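Local atomic coordinates of dihydrodipicolinate synthase family protein (Sinorhizobium meliloti, PDB entry 4DNH), a protein that is of unknown function but belongs to the DUF993 family of TIM barrels and is probably related to dihydrodipicolinate synthase. Residues 26-31 against 289-294; 95-100 against 143-148; 240-245 against 250-255; 280-285 against 306-311. All blocks are in the same frame, centred on the assembly; numbering follows the deposited sequence.

The four contacts sample different depths of one (beta/alpha)8 barrel. Interaction 1 is a surface contact, a single salt bridge between the loop before strand 37-40 and helix 283-294. Interaction 4 uses the start of that same helix, is fully buried, and touches interaction 1; their centres lie 15 Å apart, and here methyl groups and one threonine replace charge. Interaction 3 is also buried and packs a helix on the next barrel strand through two selenomethionines. Interaction 2, about 30 Å from interaction 4 between centres and across the chain's centre from it, joins two outer helices and is mixed: isoleucines within, an arginine and a water at the outer edge.

Interaction 1 of 4, residues 26-31 against 289-294; sequences NSRDAK and ALEALG
The mostly irregular chain of residues 26-31 runs past the side of the end of helix 283-294, nowhere close enough for backbone contact: Arg-28 and Glu-291 have the nearest CA atoms, 8.3 Å apart. That gap is bridged by one pair of side chains. Arg-28 reaches across with its chain extended from CG to NE, and its NE donates to OE1 of Glu-291 at 2.6 Å, a salt bridge with an N-H...O angle of 149°. The fit is skewed. OE1 is approached from above the carboxylate plane, the guanidinium and carboxylate planes stand 53° apart, and the two side chains lie nearly perpendicular. Glu-291 holds CG anti to its backbone N (chi1 -176°) and is extended beyond it, which carries the carboxylate off the helix toward the loop. In this TIM barrel the contact ties the segment that leads into strand 37-40 to helix 283-294, the second helix after strand 273-276. Arg-28 has a second partner on the same helix, its NH2 bonding to OG of Ser-287, while one guanidinium face carries CB of Asn-26 toward its rim. A leucine in place of Arg-28 would probably leave the Glu-291 carboxylate without its charged mate and the loop without this grip on the helix. Farther along, OD1 of Asp-29 accepts from the backbone N of Lys-31 at 3.1 Å, forming an Asx turn.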
loop_
_atom_site.group_PDB
_atom_site.type_symbol
_atom_site.label_atom_id
_atom_site.label_comp_id
_atom_site.label_asym_id
_atom_site.label_seq_id
_atom_site.Cartn_x
_atom_site.Cartn_y
_atom_site.Cartn_z
ATOM N N ASN A 26 18.422 -8.735 -4.203
ATOM C CA ASN A 26 18.701 -9.655 -5.307
ATOM C C ASN A 26 17.589 -9.554 -6.347
ATOM O O ASN A 26 16.415 -9.705 -6.028
ATOM C CB ASN A 26 18.887 -11.088 -4.783
ATOM C CG ASN A 26 19.445 -12.054 -5.832
ATOM O OD1 ASN A 26 19.355 -13.269 -5.663
ATOM N ND2 ASN A 26 20.030 -11.527 -6.904
ATOM N N SER A 27 17.968 -9.242 -7.577
ATOM C CA SER A 27 17.038 -9.149 -8.699
ATOM C C SER A 27 16.310 -10.479 -8.896
ATOM O O SER A 27 16.914 -11.529 -8.768
ATOM C CB SER A 27 17.811 -8.794 -9.976
ATOM O OG SER A 27 17.070 -7.909 -10.800
ATOM N N ARG A 28 15.015 -10.432 -9.190
ATOM C CA ARG A 28 14.186 -11.639 -9.260
ATOM C C ARG A 28 13.039 -11.434 -10.223
ATOM O O ARG A 28 12.561 -10.313 -10.420
ATOM C CB ARG A 28 13.601 -12.022 -7.882
ATOM C CG ARG A 28 14.608 -12.510 -6.853
ATOM C CD ARG A 28 13.975 -13.054 -5.576
ATOM N NE ARG A 28 15.034 -13.367 -4.618
ATOM C CZ ARG A 28 15.524 -12.508 -3.725
ATOM N NH1 ARG A 28 16.510 -12.891 -2.924
ATOM N NH2 ARG A 28 15.024 -11.270 -3.615
ATOM N N ASP A 29 12.610 -12.547 -10.803
ATOM C CA ASP A 29 11.508 -12.627 -11.745
ATOM C C ASP A 29 10.307 -13.114 -10.957
ATOM O O ASP A 29 10.442 -14.026 -10.135
ATOM C CB ASP A 29 11.865 -13.665 -12.832
ATOM C CG ASP A 29 10.959 -13.594 -14.052
ATOM O OD1 ASP A 29 9.718 -13.648 -13.906
ATOM O OD2 ASP A 29 11.501 -13.506 -15.177
ATOM N N ALA A 30 9.138 -12.529 -11.214
ATOM C CA ALA A 30 7.903 -12.907 -10.510
ATOM C C ALA A 30 7.576 -14.401 -10.636
ATOM O O ALA A 30 6.930 -14.977 -9.757
ATOM C CB ALA A 30 6.730 -12.059 -10.980
ATOM N N LYS A 31 8.036 -15.022 -11.722
ATOM C CA LYS A 31 7.814 -16.449 -11.947
ATOM C C LYS A 31 8.474 -17.358 -10.894
ATOM O O LYS A 31 8.076 -18.511 -10.738
ATOM C CB LYS A 31 8.224 -16.847 -13.370
ATOM C CG LYS A 31 7.129 -16.593 -14.395
ATOM C CD LYS A 31 7.695 -16.193 -15.749
ATOM C CE LYS A 31 8.096 -17.397 -16.588
ATOM N NZ LYS A 31 8.450 -16.983 -17.973
ATOM N N ALA A 289 11.645 -13.715 0.423
ATOM C CA ALA A 289 10.757 -14.657 1.091
ATOM C C ALA A 289 9.732 -15.260 0.144
ATOM O O ALA A 289 9.424 -16.440 0.241
ATOM C CB ALA A 289 10.090 -14.006 2.288
ATOM N N LEU A 290 9.210 -14.461 -0.772
ATOM C CA LEU A 290 8.315 -14.976 -1.794
ATOM C C LEU A 290 9.016 -15.992 -2.697
ATOM O O LEU A 290 8.374 -16.900 -3.228
ATOM C CB LEU A 290 7.734 -13.837 -2.634
ATOM C CG LEU A 290 6.704 -12.924 -1.960
ATOM C CD1 LEU A 290 6.494 -11.672 -2.789
ATOM C CD2 LEU A 290 5.380 -13.617 -1.709
ATOM N N GLU A 291 10.327 -15.845 -2.865
ATOM C CA GLU A 291 11.097 -16.834 -3.604
ATOM C C GLU A 291 11.158 -18.155 -2.840
ATOM O O GLU A 291 10.897 -19.217 -3.410
ATOM C CB GLU A 291 12.504 -16.335 -3.916
ATOM C CG GLU A 291 13.292 -17.314 -4.779
ATOM C CD GLU A 291 14.771 -16.978 -4.899
ATOM O OE1 GLU A 291 15.215 -15.937 -4.367
ATOM O OE2 GLU A 291 15.499 -17.770 -5.532
ATOM N N ALA A 292 11.502 -18.085 -1.555
ATOM C CA ALA A 292 11.546 -19.273 -0.695
ATOM C C ALA A 292 10.192 -20.005 -0.653
ATOM O O ALA A 292 10.145 -21.228 -0.792
ATOM C CB ALA A 292 12.016 -18.908 0.704
ATOM N N LEU A 293 9.100 -19.251 -0.490
ATOM C CA LEU A 293 7.741 -19.807 -0.527
ATOM C C LEU A 293 7.440 -20.512 -1.851
ATOM O O LEU A 293 6.837 -21.596 -1.858
ATOM C CB LEU A 293 6.718 -18.704 -0.309
ATOM C CG LEU A 293 5.406 -18.947 0.432
ATOM C CD1 LEU A 293 4.437 -17.835 0.066
ATOM C CD2 LEU A 293 4.774 -20.299 0.167
ATOM N N GLY A 294 7.849 -19.889 -2.960
ATOM C CA GLY A 294 7.711 -20.462 -4.298
ATOM C C GLY A 294 8.595 -21.681 -4.527
ATOM O O GLY A 294 8.326 -22.495 -5.411
#

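Interaction 2 of 4, residues 95-100 against 143-148; sequences EARELI and IEAIEA
Ile-100, Ile-146 and Ala-145 bury the most surface where helices 93-108 and 132-148 meet, and they divide the contact into an inner and an outer half. Within, the two isoleucines lie one athwart the other. CD1 of Ile-100 meets CD1 of Ile-146 at 3.9 Å, and CG1 of Ile-146 lies 4.0 Å from both CD1 and CG2 of Ile-100, so that it faces two methyls of its partner. In both residues CG1 is anti to the carbonyl carbon, near -70° in chi1; from Ile-100 this sends the longer branch across to its counterpart. The backbones stay apart, with 7.3 Å between the CA atoms of Ile-100 and Ile-146, the nearest pair.

At the outer half a small residue meets a long one. Arg-97 stretches its chain from CG to NE and lays a face of its guanidinium over Ala-145, whose methyl CB stands 3.6 Å above the plane and over its centre. The flat group thus packs by its face against an apolar methyl and keeps its N-H edges for polar partners. One of these is a water: it donates to the carbonyl O of Ala-145 at 2.8 Å and accepts a weak bond from NH2 of Arg-97 at 3.4 Å, a thin polar bridge on the solvent side.

The helices are neighbours in the outer layer of the barrel, flanking strand 115-119. Ile-100 and Ile-146 both rest on Cys-117 of that strand, Ile-146 also on Ala-119, while helix 61-73 touches Leu-99.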
loop_
_atom_site.group_PDB
_atom_site.type_symbol
_atom_site.label_atom_id
_atom_site.label_comp_id
_atom_site.label_asym_id
_atom_site.label_seq_id
_atom_site.Cartn_x
_atom_site.Cartn_y
_atom_site.Cartn_z
ATOM N N GLU A 95 -2.614 14.823 -9.947
ATOM C CA GLU A 95 -1.297 14.270 -9.687
ATOM C C GLU A 95 -1.300 12.738 -9.731
ATOM O O GLU A 95 -0.323 12.134 -10.149
ATOM C CB GLU A 95 -0.802 14.741 -8.329
ATOM C CG GLU A 95 -0.547 16.235 -8.246
ATOM C CD GLU A 95 -1.814 17.067 -8.068
ATOM O OE1 GLU A 95 -2.774 16.630 -7.380
ATOM O OE2 GLU A 95 -1.836 18.184 -8.624
ATOM N N ALA A 96 -2.405 12.128 -9.302
ATOM C CA ALA A 96 -2.585 10.681 -9.356
ATOM C C ALA A 96 -2.654 10.176 -10.805
ATOM O O ALA A 96 -2.013 9.186 -11.150
ATOM C CB ALA A 96 -3.822 10.257 -8.573
ATOM N N ARG A 97 -3.437 10.866 -11.631
ATOM C CA ARG A 97 -3.537 10.601 -13.063
ATOM C C ARG A 97 -2.154 10.731 -13.734
ATOM O O ARG A 97 -1.756 9.882 -14.534
ATOM C CB ARG A 97 -4.537 11.575 -13.684
ATOM C CG ARG A 97 -4.869 11.307 -15.141
ATOM C CD ARG A 97 -5.488 12.522 -15.808
ATOM N NE ARG A 97 -5.843 12.225 -17.194
ATOM C CZ ARG A 97 -7.063 12.357 -17.718
ATOM N NH1 ARG A 97 -8.073 12.814 -16.981
ATOM N NH2 ARG A 97 -7.267 12.040 -18.992
ATOM N N GLU A 98 -1.402 11.763 -13.373
ATOM C CA GLU A 98 -0.082 11.956 -13.959
ATOM C C GLU A 98 0.871 10.843 -13.533
ATOM O O GLU A 98 1.640 10.342 -14.341
ATOM C CB GLU A 98 0.456 13.347 -13.631
ATOM C CG GLU A 98 1.832 13.681 -14.182
ATOM C CD GLU A 98 1.890 13.826 -15.699
ATOM O OE1 GLU A 98 0.942 13.405 -16.414
ATOM O OE2 GLU A 98 2.917 14.365 -16.182
ATOM N N LEU A 99 0.778 10.413 -12.280
ATOM C CA LEU A 99 1.660 9.356 -11.780
ATOM C C LEU A 99 1.344 8.043 -12.485
ATOM O O LEU A 99 2.240 7.313 -12.914
ATOM C CB LEU A 99 1.517 9.225 -10.276
ATOM C CG LEU A 99 2.292 8.149 -9.528
ATOM C CD1 LEU A 99 3.771 8.136 -9.898
ATOM C CD2 LEU A 99 2.105 8.384 -8.034
ATOM N N ILE A 100 0.058 7.778 -12.641
ATOM C CA ILE A 100 -0.405 6.634 -13.395
ATOM C C ILE A 100 0.129 6.662 -14.834
ATOM O O ILE A 100 0.689 5.686 -15.300
ATOM C CB ILE A 100 -1.944 6.509 -13.325
ATOM C CG1 ILE A 100 -2.356 6.109 -11.895
ATOM C CG2 ILE A 100 -2.449 5.513 -14.364
ATOM C CD1 ILE A 100 -3.850 6.061 -11.635
ATOM N N ILE A 143 -11.687 5.756 -14.730
ATOM C CA ILE A 143 -11.507 4.461 -15.411
ATOM C C ILE A 143 -11.111 4.648 -16.879
ATOM O O ILE A 143 -10.183 3.997 -17.357
ATOM C CB ILE A 143 -12.763 3.557 -15.282
ATOM C CG1 ILE A 143 -12.812 2.948 -13.883
ATOM C CG2 ILE A 143 -12.796 2.461 -16.351
ATOM C CD1 ILE A 143 -14.190 2.497 -13.456
ATOM N N GLU A 144 -11.803 5.540 -17.583
ATOM C CA GLU A 144 -11.509 5.782 -18.991
ATOM C C GLU A 144 -10.137 6.419 -19.159
ATOM O O GLU A 144 -9.371 6.030 -20.041
ATOM C CB GLU A 144 -12.604 6.622 -19.657
ATOM C CG GLU A 144 -13.852 5.816 -20.018
ATOM C CD GLU A 144 -15.059 6.680 -20.378
ATOM O OE1 GLU A 144 -15.015 7.921 -20.161
ATOM O OE2 GLU A 144 -16.064 6.110 -20.871
ATOM N N ALA A 145 -9.822 7.376 -18.292
ATOM C CA ALA A 145 -8.499 7.991 -18.277
ATOM C C ALA A 145 -7.397 6.937 -18.155
ATOM O O ALA A 145 -6.440 6.954 -18.939
ATOM C CB ALA A 145 -8.397 9.010 -17.158
ATOM N N ILE A 146 -7.554 6.004 -17.215
ATOM C CA ILE A 146 -6.551 4.954 -16.986
ATOM C C ILE A 146 -6.439 3.971 -18.161
ATOM O O ILE A 146 -5.339 3.728 -18.687
ATOM C CB ILE A 146 -6.771 4.218 -15.644
ATOM C CG1 ILE A 146 -6.444 5.150 -14.478
ATOM C CG2 ILE A 146 -5.871 2.997 -15.552
ATOM C CD1 ILE A 146 -7.268 4.909 -13.236
ATOM N N GLU A 147 -7.576 3.426 -18.577
ATOM C CA GLU A 147 -7.623 2.521 -19.713
ATOM C C GLU A 147 -7.023 3.137 -20.971
ATOM O O GLU A 147 -6.380 2.432 -21.751
ATOM C CB GLU A 147 -9.053 2.057 -19.960
ATOM C CG GLU A 147 -9.520 1.038 -18.928
ATOM C CD GLU A 147 -10.964 0.608 -19.093
ATOM O OE1 GLU A 147 -11.742 1.308 -19.779
ATOM O OE2 GLU A 147 -11.322 -0.441 -18.514
ATOM N N ALA A 148 -7.198 4.447 -21.161
ATOM C CA ALA A 148 -6.596 5.124 -22.319
ATOM C C ALA A 148 -5.061 5.063 -22.310
ATOM O O ALA A 148 -4.441 5.186 -23.347
ATOM C CB ALA A 148 -7.077 6.567 -22.440
HETATM O O HOH W 1 -5.811 9.237 -20.341
#

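Interaction 3 of 4, residues 240-245 against 250-255; sequences IVMRRQ and VRMYTG
Met-252, a selenomethionine on strand 251-254, pushes its folded side chain against helix 236-243, the helix that precedes it in a beta-alpha-beta unit of the TIM barrel. The unit begins with strand 226-232, and the turn between helix and second strand is short. Met-252 starts with CG anti to its backbone N (chi1 172°), then bends at both following torsions, with chi2 at 60° and chi3 at 81°. The two bends turn the chain, and its methyl CE ends up against the helix backbone, 3.5 Å from N of Arg-243. Met-242, the second selenomethionine, behaves differently: it is extended beyond CG and set nearly square to Met-252. Its far end leads away from the strand, and the side chain also packs on Ile-229 and Ile-231 of strand 226-232 and on helix 208-221. The closest approach is at its root, CB meeting CE of Met-252 at 3.6 Å.

Of its side chain, Arg-243 brings CB to the strand. Its CG sits between the backbone N and the carbonyl carbon, and the straight chain beyond carries the guanidinium off to a salt bridge with Asp-267 and hydrogen bonds to the O of Leu-263 and the hydroxyl of Ser-272. The charge is thereby satisfied away from the apolar interface. What remains at the strand is CB of Arg-243, 3.8 Å from CG of Met-252.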
loop_
_atom_site.group_PDB
_atom_site.type_symbol
_atom_site.label_atom_id
_atom_site.label_comp_id
_atom_site.label_asym_id
_atom_site.label_seq_id
_atom_site.Cartn_x
_atom_site.Cartn_y
_atom_site.Cartn_z
ATOM N N ILE A 240 -9.833 -14.462 6.444
ATOM C CA ILE A 240 -9.837 -15.914 6.338
ATOM C C ILE A 240 -11.242 -16.391 6.016
ATOM O O ILE A 240 -11.426 -17.226 5.125
ATOM C CB ILE A 240 -9.272 -16.586 7.612
ATOM C CG1 ILE A 240 -7.756 -16.304 7.707
ATOM C CG2 ILE A 240 -9.556 -18.081 7.610
ATOM C CD1 ILE A 240 -7.079 -16.754 8.985
ATOM N N VAL A 241 -12.230 -15.818 6.705
ATOM C CA VAL A 241 -13.634 -16.158 6.464
ATOM C C VAL A 241 -14.075 -15.756 5.059
ATOM O O VAL A 241 -14.938 -16.403 4.465
ATOM C CB VAL A 241 -14.581 -15.571 7.546
ATOM C CG1 VAL A 241 -16.050 -15.728 7.159
ATOM C CG2 VAL A 241 -14.323 -16.230 8.899
HETATM N N MSE A 242 -13.462 -14.719 4.510
HETATM C CA MSE A 242 -13.903 -14.213 3.220
HETATM C C MSE A 242 -13.260 -14.924 2.073
HETATM O O MSE A 242 -13.919 -15.200 1.069
HETATM C CB MSE A 242 -13.654 -12.725 3.118
HETATM C CG MSE A 242 -14.651 -12.182 2.111
HETATM SE SE MSE A 242 -14.153 -10.317 1.797
HETATM C CE MSE A 242 -15.767 -9.811 0.787
ATOM N N ARG A 243 -11.977 -15.243 2.210
ATOM C CA ARG A 243 -11.250 -15.923 1.139
ATOM C C ARG A 243 -11.736 -17.359 0.863
ATOM O O ARG A 243 -11.411 -17.939 -0.174
ATOM C CB ARG A 243 -9.743 -15.882 1.393
ATOM C CG ARG A 243 -9.264 -16.710 2.567
ATOM C CD ARG A 243 -7.753 -16.663 2.645
ATOM N NE ARG A 243 -7.276 -17.456 3.766
ATOM C CZ ARG A 243 -6.037 -17.430 4.256
ATOM N NH1 ARG A 243 -5.110 -16.641 3.728
ATOM N NH2 ARG A 243 -5.729 -18.199 5.295
ATOM N N ARG A 244 -12.517 -17.910 1.790
ATOM C CA ARG A 244 -13.090 -19.260 1.661
ATOM C C ARG A 244 -14.433 -19.252 0.920
ATOM O O ARG A 244 -14.845 -20.272 0.357
ATOM C CB ARG A 244 -13.223 -19.926 3.036
ATOM C CG ARG A 244 -11.880 -20.244 3.690
ATOM C CD ARG A 244 -12.001 -20.552 5.188
ATOM N NE ARG A 244 -10.693 -20.879 5.766
ATOM C CZ ARG A 244 -10.495 -21.450 6.951
ATOM N NH1 ARG A 244 -11.516 -21.792 7.728
ATOM N NH2 ARG A 244 -9.258 -21.696 7.355
ATOM N N GLN A 245 -15.088 -18.091 0.910
ATOM C CA GLN A 245 -16.380 -17.907 0.248
ATOM C C GLN A 245 -16.244 -17.271 -1.134
ATOM O O GLN A 245 -17.243 -17.060 -1.819
ATOM C CB GLN A 245 -17.306 -17.040 1.103
ATOM C CG GLN A 245 -17.512 -17.534 2.521
ATOM C CD GLN A 245 -18.715 -16.892 3.180
ATOM O OE1 GLN A 245 -18.582 -16.153 4.157
ATOM N NE2 GLN A 245 -19.899 -17.160 2.639
ATOM N N VAL A 250 -11.328 -15.707 -8.493
ATOM C CA VAL A 250 -11.314 -14.379 -7.895
ATOM C C VAL A 250 -10.287 -14.438 -6.761
ATOM O O VAL A 250 -10.522 -15.096 -5.750
ATOM C CB VAL A 250 -12.727 -13.962 -7.399
ATOM C CG1 VAL A 250 -12.670 -12.666 -6.609
ATOM C CG2 VAL A 250 -13.694 -13.812 -8.568
ATOM N N ARG A 251 -9.136 -13.784 -6.943
ATOM C CA ARG A 251 -8.062 -13.836 -5.937
ATOM C C ARG A 251 -8.323 -12.989 -4.673
ATOM O O ARG A 251 -9.036 -11.983 -4.718
ATOM C CB ARG A 251 -6.742 -13.403 -6.547
ATOM C CG ARG A 251 -6.208 -14.262 -7.673
ATOM C CD ARG A 251 -4.932 -13.612 -8.194
ATOM N NE ARG A 251 -4.225 -14.411 -9.198
ATOM C CZ ARG A 251 -3.526 -15.522 -8.949
ATOM N NH1 ARG A 251 -3.429 -16.027 -7.713
ATOM N NH2 ARG A 251 -2.928 -16.138 -9.963
HETATM N N MSE A 252 -7.736 -13.408 -3.550
HETATM C CA MSE A 252 -7.748 -12.616 -2.309
HETATM C C MSE A 252 -6.407 -11.951 -2.176
HETATM O O MSE A 252 -5.380 -12.617 -1.967
HETATM C CB MSE A 252 -8.032 -13.506 -1.098
HETATM C CG MSE A 252 -7.872 -12.830 0.270
HETATM SE SE MSE A 252 -9.072 -11.279 0.548
HETATM C CE MSE A 252 -10.730 -12.225 1.037
ATOM N N TYR A 253 -6.382 -10.632 -2.326
ATOM C CA TYR A 253 -5.143 -9.900 -2.113
ATOM C C TYR A 253 -5.156 -9.371 -0.688
ATOM O O TYR A 253 -6.041 -8.585 -0.323
ATOM C CB TYR A 253 -4.988 -8.755 -3.116
ATOM C CG TYR A 253 -4.702 -9.191 -4.555
ATOM C CD1 TYR A 253 -3.416 -9.566 -4.950
ATOM C CD2 TYR A 253 -5.718 -9.195 -5.523
ATOM C CE1 TYR A 253 -3.152 -9.948 -6.252
ATOM C CE2 TYR A 253 -5.461 -9.575 -6.827
ATOM C CZ TYR A 253 -4.176 -9.952 -7.188
ATOM O OH TYR A 253 -3.909 -10.343 -8.481
ATOM N N THR A 254 -4.192 -9.801 0.124
ATOM C CA THR A 254 -4.127 -9.304 1.490
ATOM C C THR A 254 -3.689 -7.829 1.562
ATOM O O THR A 254 -2.816 -7.388 0.825
ATOM C CB THR A 254 -3.336 -10.223 2.456
ATOM O OG1 THR A 254 -3.686 -9.864 3.796
ATOM C CG2 THR A 254 -1.826 -10.112 2.289
ATOM N N GLY A 255 -4.352 -7.073 2.423
ATOM C CA GLY A 255 -4.082 -5.661 2.588
ATOM C C GLY A 255 -3.741 -5.486 4.036
ATOM O O GLY A 255 -3.530 -4.377 4.508
#

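Interaction 4 of 4, residues 280-285 against 306-311; sequences DAIAPV and EPTVPL
Ile-282 and Thr-308 make the central meeting, crossing at about a right angle. CD1 of the isoleucine nestles against the threonine's branch point, 3.6 Å from OG1 and 3.7 Å from CB. The other branch of Ile-282, CG2, turns to Leu-311 and meets its CD2 at 3.9 Å, the two side chains running antiparallel alongside each other. In the first turn of helix 283-294, Val-285 adds CG1 against CG2 of Thr-308 at 3.7 Å. Thr-308 is thus pressed by two apolar neighbours, and every touching residue is buried.

The next shell explains the postures. Ile-282 is the residue that leaves helical geometry after helix 278-281, just as the chain turns into helix 283-294; at this kink its CG1 stands between the backbone N and the carbonyl carbon (chi1 67°), which aims CD1 at Thr-308. The threonine's hydroxyl takes the equivalent position (chi1 70°), and there it is hydrogen-bonded to the carbonyl O of Leu-305 and to the hydroxyl of Tyr-260. Those two bonds satisfy a buried polar atom and probably restrain its rotation, so that CG2 remains turned toward Val-285. Tyr-260 serves both sides, since Ile-282 also packs on it.

The rest of helix 283-294 and helix 298-305 connect the two segments along the chain, so the contact draws the beginning of helix 308-315 back onto the junction of helices 278-281 and 283-294. Helix 260-265 borders it through Tyr-260, helix 323-333 lies against Ala-281, and helix 61-73 packs on Ala-283 and Pro-284.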
loop_
_atom_site.group_PDB
_atom_site.type_symbol
_atom_site.label_atom_id
_atom_site.label_comp_id
_atom_site.label_asym_id
_atom_site.label_seq_id
_atom_site.Cartn_x
_atom_site.Cartn_y
_atom_site.Cartn_z
ATOM N N ASP A 280 6.336 -2.342 0.065
ATOM C CA ASP A 280 7.116 -1.209 -0.354
ATOM C C ASP A 280 8.331 -1.072 0.598
ATOM O O ASP A 280 9.487 -1.181 0.158
ATOM C CB ASP A 280 6.211 0.035 -0.360
ATOM C CG ASP A 280 6.987 1.348 -0.430
ATOM O OD1 ASP A 280 8.124 1.437 0.097
ATOM O OD2 ASP A 280 6.433 2.308 -1.003
ATOM N N ALA A 281 8.060 -0.876 1.892
ATOM C CA ALA A 281 9.110 -0.657 2.899
ATOM C C ALA A 281 10.096 -1.818 3.117
ATOM O O ALA A 281 11.261 -1.587 3.482
ATOM C CB ALA A 281 8.486 -0.241 4.223
ATOM N N ILE A 282 9.649 -3.055 2.901
ATOM C CA ILE A 282 10.538 -4.216 3.061
ATOM C C ILE A 282 10.739 -4.997 1.750
ATOM O O ILE A 282 11.044 -6.209 1.761
ATOM C CB ILE A 282 10.044 -5.169 4.181
ATOM C CG1 ILE A 282 8.726 -5.836 3.775
ATOM C CG2 ILE A 282 9.919 -4.431 5.514
ATOM C CD1 ILE A 282 8.187 -6.822 4.789
ATOM N N ALA A 283 10.580 -4.291 0.630
ATOM C CA ALA A 283 10.689 -4.874 -0.710
ATOM C C ALA A 283 11.714 -6.005 -0.848
ATOM O O ALA A 283 11.336 -7.110 -1.266
ATOM C CB ALA A 283 10.910 -3.792 -1.770
ATOM N N PRO A 284 12.996 -5.755 -0.492
ATOM C CA PRO A 284 14.037 -6.791 -0.676
ATOM C C PRO A 284 13.762 -8.079 0.061
ATOM O O PRO A 284 13.989 -9.157 -0.484
ATOM C CB PRO A 284 15.290 -6.143 -0.093
ATOM C CG PRO A 284 15.025 -4.678 -0.160
ATOM C CD PRO A 284 13.559 -4.521 0.076
ATOM N N VAL A 285 13.263 -7.961 1.289
ATOM C CA VAL A 285 12.976 -9.108 2.148
ATOM C C VAL A 285 11.767 -9.866 1.620
ATOM O O VAL A 285 11.783 -11.102 1.546
ATOM C CB VAL A 285 12.703 -8.662 3.608
ATOM C CG1 VAL A 285 12.318 -9.849 4.475
ATOM C CG2 VAL A 285 13.915 -7.945 4.190
ATOM N N GLU A 306 8.899 -13.225 9.373
ATOM C CA GLU A 306 8.503 -13.015 10.781
ATOM C C GLU A 306 9.233 -11.867 11.496
ATOM O O GLU A 306 8.625 -11.183 12.291
ATOM C CB GLU A 306 8.576 -14.306 11.622
ATOM C CG GLU A 306 7.261 -15.082 11.692
ATOM C CD GLU A 306 7.425 -16.520 12.187
ATOM O OE1 GLU A 306 8.537 -16.891 12.622
ATOM O OE2 GLU A 306 6.438 -17.294 12.139
ATOM N N PRO A 307 10.536 -11.658 11.224
ATOM C CA PRO A 307 11.209 -10.495 11.843
ATOM C C PRO A 307 10.721 -9.099 11.362
ATOM O O PRO A 307 10.845 -8.096 12.076
ATOM C CB PRO A 307 12.683 -10.724 11.470
ATOM C CG PRO A 307 12.790 -12.214 11.290
ATOM C CD PRO A 307 11.517 -12.551 10.572
ATOM N N THR A 308 10.163 -9.043 10.163
ATOM C CA THR A 308 9.617 -7.805 9.657
ATOM C C THR A 308 8.289 -7.477 10.321
ATOM O O THR A 308 7.940 -6.309 10.473
ATOM C CB THR A 308 9.394 -7.875 8.135
ATOM O OG1 THR A 308 8.310 -8.773 7.863
ATOM C CG2 THR A 308 10.669 -8.344 7.415
ATOM N N VAL A 309 7.550 -8.509 10.711
ATOM C CA VAL A 309 6.203 -8.349 11.243
ATOM C C VAL A 309 6.134 -7.347 12.413
ATOM O O VAL A 309 5.255 -6.480 12.423
ATOM C CB VAL A 309 5.564 -9.723 11.583
ATOM C CG1 VAL A 309 4.274 -9.554 12.380
ATOM C CG2 VAL A 309 5.329 -10.528 10.304
ATOM N N PRO A 310 7.065 -7.442 13.387
ATOM C CA PRO A 310 6.991 -6.439 14.447
ATOM C C PRO A 310 7.209 -5.025 13.898
ATOM O O PRO A 310 6.517 -4.108 14.310
ATOM C CB PRO A 310 8.124 -6.841 15.406
ATOM C CG PRO A 310 8.294 -8.291 15.186
ATOM C CD PRO A 310 8.019 -8.520 13.724
ATOM N N LEU A 311 8.158 -4.869 12.976
ATOM C CA LEU A 311 8.437 -3.599 12.324
ATOM C C LEU A 311 7.177 -3.078 11.650
ATOM O O LEU A 311 6.801 -1.919 11.824
ATOM C CB LEU A 311 9.560 -3.767 11.304
ATOM C CG LEU A 311 9.692 -2.667 10.237
ATOM C CD1 LEU A 311 10.194 -1.355 10.833
ATOM C CD2 LEU A 311 10.601 -3.155 9.110
#